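Local coordinates for adenylate isopentenyltransferase (PDB 3A8T), which catalyses transfer of the isopentenyl group of dimethylallyl diphosphate to ATP, ADP or AMP, a step in plant cytokinin biosynthesis, at residues A[111-116]-A[149-154]; A[235-240]-A[269-274]. All blocks are in the same frame, centred on the assembly; numbering follows the deposited sequence.

Contact 1 of 2, residues A[111-116]-A[149-154]; sequences TPADFR and DRFDSS
The first turn of helix 112-128 meets the loop that leaves helix 140-147 through the ring of Phe151, which lies against Pro112, Ala113 and Arg116. The ring's outer atoms reach the helix start: CE2 of Phe151 is 4.0 Å from CA of Ala113, and CZ of Phe151 stands 4.2 Å from CB of Pro112. Small, compact residues suit this place because they let an aromatic ring come close to the backbone. Pro112 also lies close to Ser141, an ATP-binding residue at the start of helix 140-147. Deeper along the helix, Arg116 is extended, with CG anti to the backbone N (chi1 166°), and slides past Phe151 in the opposite direction, its CD 3.6 Å from CB of Phe151. That CB lies over one face of the guanidinium, whose plane is only 18° from the ring plane. The guanidinium's NH1 donates to the carbonyl oxygens of Ala145 and Val148, at the end of helix 140-147 and just beyond it. A capping box closes the helix start, Thr111 N donating to Asp114 OD2 (2.6 Å). Replacing Arg116 with an alanine would probably leave those two carbonyls without this donor and Phe151 CB without its cover. The chemistry is thus mixed: apolar contact holds the ring, while a positive group gathers carbonyl oxygens at a helix C-terminus, where its charge should be favourable.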
ATOM      1  N   THR A 111       4.654 -12.806   9.292  1.00 31.51           N
ATOM      2  CA  THR A 111       3.474 -12.712  10.134  1.00 30.98           C
ATOM      3  C   THR A 111       3.404 -11.382  10.856  1.00 30.01           C
ATOM      4  O   THR A 111       4.381 -10.676  10.958  1.00 28.99           O
ATOM      5  CB  THR A 111       3.485 -13.758  11.218  1.00 33.87           C
ATOM      6  OG1 THR A 111       4.509 -13.398  12.182  1.00 36.20           O
ATOM      7  CG2 THR A 111       3.718 -15.189  10.610  1.00 31.43           C
ATOM      8  N   PRO A 112       2.223 -11.033  11.370  1.00 30.42           N
ATOM      9  CA  PRO A 112       1.987  -9.788  12.106  1.00 32.06           C
ATOM     10  C   PRO A 112       2.855  -9.730  13.363  1.00 32.73           C
ATOM     11  O   PRO A 112       3.230  -8.646  13.843  1.00 32.95           O
ATOM     12  CB  PRO A 112       0.513  -9.866  12.425  1.00 32.66           C
ATOM     13  CG  PRO A 112      -0.003 -10.670  11.265  1.00 31.28           C
ATOM     14  CD  PRO A 112       0.962 -11.741  11.132  1.00 28.90           C
ATOM     15  N   ALA A 113       3.182 -10.907  13.886  1.00 32.95           N
ATOM     16  CA  ALA A 113       4.049 -10.977  15.062  1.00 33.68           C
ATOM     17  C   ALA A 113       5.501 -10.703  14.640  1.00 33.32           C
ATOM     18  O   ALA A 113       6.237 -10.069  15.365  1.00 32.70           O
ATOM     19  CB  ALA A 113       3.925 -12.328  15.706  1.00 33.46           C
ATOM     20  N   ASP A 114       5.893 -11.194  13.461  1.00 34.13           N
ATOM     21  CA  ASP A 114       7.224 -10.959  12.919  1.00 32.62           C
ATOM     22  C   ASP A 114       7.356  -9.452  12.731  1.00 31.39           C
ATOM     23  O   ASP A 114       8.402  -8.845  13.056  1.00 32.14           O
ATOM     24  CB  ASP A 114       7.393 -11.615  11.543  1.00 36.20           C
ATOM     25  CG  ASP A 114       7.238 -13.138  11.580  1.00 37.88           C
ATOM     26  OD1 ASP A 114       7.667 -13.707  12.598  1.00 38.62           O
ATOM     27  OD2 ASP A 114       6.724 -13.757  10.593  1.00 38.74           O
ATOM     28  N   PHE A 115       6.292  -8.855  12.203  1.00 27.21           N
ATOM     29  CA  PHE A 115       6.266  -7.429  11.950  1.00 24.44           C
ATOM     30  C   PHE A 115       6.429  -6.569  13.213  1.00 23.16           C
ATOM     31  O   PHE A 115       7.196  -5.605  13.228  1.00 23.35           O
ATOM     32  CB  PHE A 115       4.962  -7.036  11.259  1.00 23.55           C
ATOM     33  CG  PHE A 115       4.906  -5.580  10.900  1.00 21.90           C
ATOM     34  CD1 PHE A 115       5.740  -5.073   9.903  1.00 24.15           C
ATOM     35  CD2 PHE A 115       4.100  -4.713  11.609  1.00 20.50           C
ATOM     36  CE1 PHE A 115       5.771  -3.722   9.629  1.00 25.28           C
ATOM     37  CE2 PHE A 115       4.113  -3.380  11.364  1.00 21.74           C
ATOM     38  CZ  PHE A 115       4.948  -2.855  10.374  1.00 25.08           C
ATOM     39  N   ARG A 116       5.662  -6.899  14.239  1.00 22.43           N
ATOM     40  CA  ARG A 116       5.728  -6.202  15.522  1.00 23.42           C
ATOM     41  C   ARG A 116       7.178  -6.178  16.006  1.00 23.79           C
ATOM     42  O   ARG A 116       7.691  -5.145  16.445  1.00 25.63           O
ATOM     43  CB  ARG A 116       4.827  -6.910  16.549  1.00 22.68           C
ATOM     44  CG  ARG A 116       5.032  -6.511  17.991  1.00 24.98           C
ATOM     45  CD  ARG A 116       4.084  -7.271  18.920  1.00 24.36           C
ATOM     46  NE  ARG A 116       4.154  -6.730  20.286  1.00 28.20           N
ATOM     47  CZ  ARG A 116       3.507  -5.646  20.740  1.00 27.85           C
ATOM     48  NH1 ARG A 116       2.684  -4.941  19.952  1.00 26.01           N
ATOM     49  NH2 ARG A 116       3.731  -5.232  21.977  1.00 24.25           N
ATOM     50  N   ASP A 149      -0.291  -2.677  23.376  1.00 41.35           N
ATOM     51  CA  ASP A 149       0.517  -2.934  24.543  1.00 45.47           C
ATOM     52  C   ASP A 149       0.837  -4.414  24.700  1.00 45.62           C
ATOM     53  O   ASP A 149       1.953  -4.790  25.017  1.00 43.99           O
ATOM     54  CB  ASP A 149      -0.205  -2.419  25.773  1.00 48.98           C
ATOM     55  CG  ASP A 149       0.667  -1.520  26.583  1.00 52.60           C
ATOM     56  OD1 ASP A 149       1.854  -1.908  26.778  1.00 53.51           O
ATOM     57  OD2 ASP A 149       0.167  -0.441  27.009  1.00 55.62           O
ATOM     58  N   ARG A 150      -0.162  -5.253  24.503  1.00 47.53           N
ATOM     59  CA  ARG A 150       0.070  -6.683  24.579  1.00 51.13           C
ATOM     60  C   ARG A 150      -0.493  -7.264  23.292  1.00 51.15           C
ATOM     61  O   ARG A 150      -1.664  -7.096  22.973  1.00 50.95           O
ATOM     62  CB  ARG A 150      -0.602  -7.314  25.812  1.00 53.16           C
ATOM     63  CG  ARG A 150       0.122  -7.076  27.136  1.00 56.03           C
ATOM     64  CD  ARG A 150       0.118  -8.344  28.015  1.00 58.80           C
ATOM     65  NE  ARG A 150       0.907  -9.424  27.387  1.00 62.64           N
ATOM     66  CZ  ARG A 150       1.725 -10.269  28.030  1.00 62.43           C
ATOM     67  NH1 ARG A 150       1.882 -10.181  29.350  1.00 61.54           N
ATOM     68  NH2 ARG A 150       2.397 -11.193  27.346  1.00 60.94           N
ATOM     69  N   PHE A 151       0.349  -7.938  22.535  1.00 51.75           N
ATOM     70  CA  PHE A 151      -0.146  -8.467  21.299  1.00 52.88           C
ATOM     71  C   PHE A 151      -0.783  -9.824  21.476  1.00 54.93           C
ATOM     72  O   PHE A 151      -0.202 -10.709  22.095  1.00 55.72           O
ATOM     73  CB  PHE A 151       0.957  -8.525  20.241  1.00 50.32           C
ATOM     74  CG  PHE A 151       0.452  -8.953  18.891  1.00 47.79           C
ATOM     75  CD1 PHE A 151      -0.708  -8.396  18.371  1.00 46.16           C
ATOM     76  CD2 PHE A 151       1.081  -9.965  18.179  1.00 45.59           C
ATOM     77  CE1 PHE A 151      -1.234  -8.851  17.174  1.00 46.10           C
ATOM     78  CE2 PHE A 151       0.554 -10.413  16.986  1.00 44.93           C
ATOM     79  CZ  PHE A 151      -0.601  -9.862  16.486  1.00 44.38           C
ATOM     80  N   ASP A 152      -1.988  -9.977  20.928  1.00 57.27           N
ATOM     81  CA  ASP A 152      -2.713 -11.240  20.988  1.00 59.33           C
ATOM     82  C   ASP A 152      -2.219 -12.030  19.797  1.00 60.12           C
ATOM     83  O   ASP A 152      -2.779 -11.969  18.707  1.00 58.17           O
ATOM     84  CB  ASP A 152      -4.214 -11.011  20.864  1.00 61.45           C
ATOM     85  CG  ASP A 152      -5.039 -12.214  21.331  1.00 63.65           C
ATOM     86  OD1 ASP A 152      -4.545 -13.381  21.252  1.00 64.16           O
ATOM     87  OD2 ASP A 152      -6.199 -11.979  21.765  1.00 64.57           O
ATOM     88  N   SER A 153      -1.128 -12.743  20.040  1.00 63.19           N
ATOM     89  CA  SER A 153      -0.451 -13.565  19.051  1.00 66.51           C
ATOM     90  C   SER A 153      -1.489 -14.344  18.259  1.00 68.78           C
ATOM     91  O   SER A 153      -1.674 -14.123  17.063  1.00 68.90           O
ATOM     92  CB  SER A 153       0.513 -14.505  19.781  1.00 66.41           C
ATOM     93  OG  SER A 153       1.029 -13.863  20.955  1.00 66.15           O
ATOM     94  N   SER A 154      -2.187 -15.240  18.948  1.00 71.38           N
ATOM     95  CA  SER A 154      -3.215 -16.054  18.318  1.00 73.78           C
ATOM     96  C   SER A 154      -4.579 -15.412  18.484  1.00 75.38           C
ATOM     97  O   SER A 154      -5.556 -16.103  18.788  1.00 75.19           O
ATOM     98  CB  SER A 154      -3.244 -17.428  18.951  1.00 73.84           C
ATOM     99  OG  SER A 154      -3.522 -17.271  20.323  1.00 75.16           O
TER

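Contact 2 of 2, residues A[235-240]-A[269-274]; sequences PEFDRY and RAIKEN
Glu236 and Ile271 form the centre of this contact, the methylenes of the glutamate lying across the isoleucine. CG1 of Ile271 is 3.5 Å from CG of Glu236, and CB of Ala270 adds a smaller contact to the same methylene at 3.9 Å. Beyond it, CD1 of Ile271 reaches the Phe237 ring, 3.6 Å from CE2, the two side chains crossing at about a right angle. Glutamate suits the place because its aliphatic part packs like a hydrocarbon while its carboxylate bonds at the end. The chain bends at chi2 (82°), turning OE2 toward Asn274, whose ND2 donates to it over 2.8 Å in a nearly straight bond (169°). The acceptor lies in the amide plane of Asn274, but the donor meets OE2 on the anti side, 32° out of the carboxylate plane. The other oxygen, OE1, accepts from the backbone N of Gly233, so each oxygen of the buried carboxylate has a partner. Glu236 also lies beside Ile232, an ATP-binding residue just before helix 234-243. Further out, Phe204 meets the Phe237 ring edge-to-face and Phe264 also touches it, while Val195 of helix 184-201 packs on Ile271. The segments 235-240 and 269-274, parts of helices 234-243 and 257-289, run nearly antiparallel, their axes 9.7 Å apart at closest approach, and helix 257-289 runs on toward strand 296-300, an edge strand of the parallel sheet.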
ATOM      1  N   PRO A 235      -3.014 -13.424  -8.610  1.00 17.52           N
ATOM      2  CA  PRO A 235      -4.021 -14.488  -8.842  1.00 17.56           C
ATOM      3  C   PRO A 235      -4.790 -14.261 -10.142  1.00 17.18           C
ATOM      4  O   PRO A 235      -5.059 -15.224 -10.867  1.00 17.90           O
ATOM      5  CB  PRO A 235      -4.951 -14.408  -7.613  1.00 16.91           C
ATOM      6  CG  PRO A 235      -4.276 -13.341  -6.636  1.00 14.53           C
ATOM      7  CD  PRO A 235      -3.431 -12.476  -7.552  1.00 16.98           C
ATOM      8  N   GLU A 236      -5.065 -12.979 -10.446  1.00 18.13           N
ATOM      9  CA  GLU A 236      -5.819 -12.572 -11.642  1.00 19.00           C
ATOM     10  C   GLU A 236      -5.059 -12.951 -12.900  1.00 19.00           C
ATOM     11  O   GLU A 236      -5.623 -13.595 -13.800  1.00 20.48           O
ATOM     12  CB  GLU A 236      -6.143 -11.062 -11.643  1.00 21.77           C
ATOM     13  CG  GLU A 236      -6.985 -10.577 -10.492  1.00 20.82           C
ATOM     14  CD  GLU A 236      -6.186 -10.310  -9.204  1.00 25.55           C
ATOM     15  OE1 GLU A 236      -5.010 -10.759  -9.040  1.00 25.43           O
ATOM     16  OE2 GLU A 236      -6.744  -9.620  -8.333  1.00 25.08           O
ATOM     17  N   PHE A 237      -3.785 -12.583 -12.969  1.00 17.83           N
ATOM     18  CA  PHE A 237      -3.050 -12.976 -14.153  1.00 16.93           C
ATOM     19  C   PHE A 237      -2.714 -14.431 -14.224  1.00 16.78           C
ATOM     20  O   PHE A 237      -2.548 -14.944 -15.316  1.00 17.31           O
ATOM     21  CB  PHE A 237      -1.836 -12.069 -14.404  1.00 16.96           C
ATOM     22  CG  PHE A 237      -2.193 -10.890 -15.297  1.00 22.05           C
ATOM     23  CD1 PHE A 237      -2.564 -11.111 -16.647  1.00 20.84           C
ATOM     24  CD2 PHE A 237      -2.340  -9.583 -14.769  1.00 21.98           C
ATOM     25  CE1 PHE A 237      -3.082 -10.062 -17.437  1.00 23.07           C
ATOM     26  CE2 PHE A 237      -2.852  -8.543 -15.549  1.00 21.30           C
ATOM     27  CZ  PHE A 237      -3.227  -8.779 -16.882  1.00 21.99           C
ATOM     28  N   ASP A 238      -2.613 -15.114 -13.084  1.00 17.32           N
ATOM     29  CA  ASP A 238      -2.356 -16.575 -13.111  1.00 18.69           C
ATOM     30  C   ASP A 238      -3.509 -17.247 -13.895  1.00 20.38           C
ATOM     31  O   ASP A 238      -3.313 -18.199 -14.668  1.00 22.96           O
ATOM     32  CB  ASP A 238      -2.271 -17.179 -11.696  1.00 16.92           C
ATOM     33  CG  ASP A 238      -0.949 -16.851 -10.988  1.00 19.18           C
ATOM     34  OD1 ASP A 238      -0.002 -16.373 -11.663  1.00 20.63           O
ATOM     35  OD2 ASP A 238      -0.839 -17.065  -9.756  1.00 21.13           O
ATOM     36  N   ARG A 239      -4.713 -16.734 -13.726  1.00 21.70           N
ATOM     37  CA  ARG A 239      -5.843 -17.294 -14.435  1.00 23.46           C
ATOM     38  C   ARG A 239      -5.604 -17.108 -15.943  1.00 23.47           C
ATOM     39  O   ARG A 239      -5.821 -18.006 -16.724  1.00 24.62           O
ATOM     40  CB  ARG A 239      -7.090 -16.586 -13.968  1.00 28.14           C
ATOM     41  CG  ARG A 239      -8.391 -17.060 -14.542  1.00 31.35           C
ATOM     42  CD  ARG A 239      -9.493 -16.836 -13.502  1.00 34.01           C
ATOM     43  NE  ARG A 239     -10.757 -17.171 -14.107  1.00 35.39           N
ATOM     44  CZ  ARG A 239     -11.117 -18.412 -14.379  1.00 36.31           C
ATOM     45  NH1 ARG A 239     -10.324 -19.432 -14.070  1.00 38.08           N
ATOM     46  NH2 ARG A 239     -12.228 -18.632 -15.038  1.00 37.31           N
ATOM     47  N   TYR A 240      -5.120 -15.940 -16.337  1.00 22.89           N
ATOM     48  CA  TYR A 240      -4.808 -15.666 -17.732  1.00 21.64           C
ATOM     49  C   TYR A 240      -3.642 -16.526 -18.221  1.00 22.21           C
ATOM     50  O   TYR A 240      -3.743 -17.159 -19.238  1.00 21.68           O
ATOM     51  CB  TYR A 240      -4.454 -14.205 -17.903  1.00 21.06           C
ATOM     52  CG  TYR A 240      -3.956 -13.875 -19.256  1.00 24.48           C
ATOM     53  CD1 TYR A 240      -4.834 -13.564 -20.292  1.00 24.78           C
ATOM     54  CD2 TYR A 240      -2.601 -13.852 -19.522  1.00 25.60           C
ATOM     55  CE1 TYR A 240      -4.379 -13.232 -21.550  1.00 25.30           C
ATOM     56  CE2 TYR A 240      -2.136 -13.516 -20.792  1.00 27.61           C
ATOM     57  CZ  TYR A 240      -3.029 -13.203 -21.798  1.00 26.48           C
ATOM     58  OH  TYR A 240      -2.544 -12.837 -23.029  1.00 27.15           O
ATOM     59  N   ARG A 269     -10.181  -6.333 -15.437  1.00 23.55           N
ATOM     60  CA  ARG A 269     -11.378  -5.874 -14.689  1.00 26.69           C
ATOM     61  C   ARG A 269     -11.353  -6.475 -13.305  1.00 25.63           C
ATOM     62  O   ARG A 269     -11.764  -5.853 -12.338  1.00 25.93           O
ATOM     63  CB  ARG A 269     -12.723  -6.367 -15.265  1.00 30.74           C
ATOM     64  CG  ARG A 269     -13.038  -6.061 -16.699  1.00 37.87           C
ATOM     65  CD  ARG A 269     -14.281  -6.867 -17.184  1.00 42.59           C
ATOM     66  NE  ARG A 269     -15.568  -6.372 -16.685  1.00 48.05           N
ATOM     67  CZ  ARG A 269     -16.776  -6.737 -17.168  1.00 50.51           C
ATOM     68  NH1 ARG A 269     -16.873  -7.620 -18.177  1.00 49.95           N
ATOM     69  NH2 ARG A 269     -17.903  -6.199 -16.667  1.00 48.80           N
ATOM     70  N   ALA A 270     -10.886  -7.709 -13.230  1.00 23.76           N
ATOM     71  CA  ALA A 270     -10.866  -8.379 -11.963  1.00 23.51           C
ATOM     72  C   ALA A 270      -9.921  -7.692 -11.046  1.00 22.19           C
ATOM     73  O   ALA A 270     -10.218  -7.560  -9.897  1.00 23.67           O
ATOM     74  CB  ALA A 270     -10.508  -9.879 -12.118  1.00 21.84           C
ATOM     75  N   ILE A 271      -8.795  -7.243 -11.573  1.00 22.90           N
ATOM     76  CA  ILE A 271      -7.783  -6.551 -10.789  1.00 22.25           C
ATOM     77  C   ILE A 271      -8.313  -5.213 -10.285  1.00 23.48           C
ATOM     78  O   ILE A 271      -8.083  -4.837  -9.128  1.00 25.05           O
ATOM     79  CB  ILE A 271      -6.509  -6.305 -11.633  1.00 23.16           C
ATOM     80  CG1 ILE A 271      -5.683  -7.573 -11.736  1.00 22.31           C
ATOM     81  CG2 ILE A 271      -5.685  -5.206 -11.026  1.00 22.42           C
ATOM     82  CD1 ILE A 271      -4.437  -7.370 -12.523  1.00 23.22           C
ATOM     83  N   LYS A 272      -9.021  -4.488 -11.149  1.00 24.40           N
ATOM     84  CA  LYS A 272      -9.562  -3.180 -10.784  1.00 24.72           C
ATOM     85  C   LYS A 272     -10.578  -3.365  -9.689  1.00 25.75           C
ATOM     86  O   LYS A 272     -10.563  -2.654  -8.696  1.00 26.76           O
ATOM     87  CB  LYS A 272     -10.191  -2.522 -12.005  1.00 24.95           C
ATOM     88  CG  LYS A 272      -9.127  -2.054 -13.007  1.00 25.83           C
ATOM     89  CD  LYS A 272      -9.711  -1.386 -14.213  1.00 24.72           C
ATOM     90  CE  LYS A 272      -8.609  -0.703 -14.970  1.00 28.32           C
ATOM     91  NZ  LYS A 272      -9.046  -0.047 -16.228  1.00 28.29           N
ATOM     92  N   GLU A 273     -11.453  -4.345  -9.896  1.00 26.05           N
ATOM     93  CA  GLU A 273     -12.489  -4.747  -8.943  1.00 25.79           C
ATOM     94  C   GLU A 273     -11.995  -5.193  -7.588  1.00 21.44           C
ATOM     95  O   GLU A 273     -12.556  -4.808  -6.587  1.00 20.39           O
ATOM     96  CB  GLU A 273     -13.298  -5.899  -9.516  1.00 31.28           C
ATOM     97  CG  GLU A 273     -14.650  -5.509 -10.033  1.00 39.35           C
ATOM     98  CD  GLU A 273     -15.333  -6.696 -10.664  1.00 45.97           C
ATOM     99  OE1 GLU A 273     -15.428  -6.724 -11.934  1.00 47.82           O
ATOM    100  OE2 GLU A 273     -15.741  -7.609  -9.875  1.00 48.48           O
ATOM    101  N   ASN A 274     -11.002  -6.076  -7.560  1.00 20.46           N
ATOM    102  CA  ASN A 274     -10.464  -6.541  -6.285  1.00 20.59           C
ATOM    103  C   ASN A 274      -9.856  -5.400  -5.485  1.00 19.98           C
ATOM    104  O   ASN A 274      -9.907  -5.376  -4.283  1.00 20.29           O
ATOM    105  CB  ASN A 274      -9.443  -7.653  -6.529  1.00 21.88           C
ATOM    106  CG  ASN A 274     -10.136  -8.942  -7.016  1.00 24.30           C
ATOM    107  OD1 ASN A 274     -11.336  -9.077  -6.813  1.00 25.82           O
ATOM    108  ND2 ASN A 274      -9.418  -9.848  -7.659  1.00 19.32           N
TER

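How the contacts relate
Contact 2 is buried and contact 1 lies at the surface, their centres about 31 Å apart and their nearest atoms about 18 Å. They share no helix or strand, and contact 1 closes in the chain before contact 2 opens. Contact 1 joins the start of helix 112-128 to the loop after helix 140-147, whereas contact 2 pairs two helices side by side. The chemistry follows: no hydrogen bond links the two segments of contact 1, while contact 2 encloses a carboxylate and supplies it with a donor from the opposite helix. Both come near the bound ATP, Pro112 to about 6 Å and Glu236 to about 8 Å, measured from their side chains.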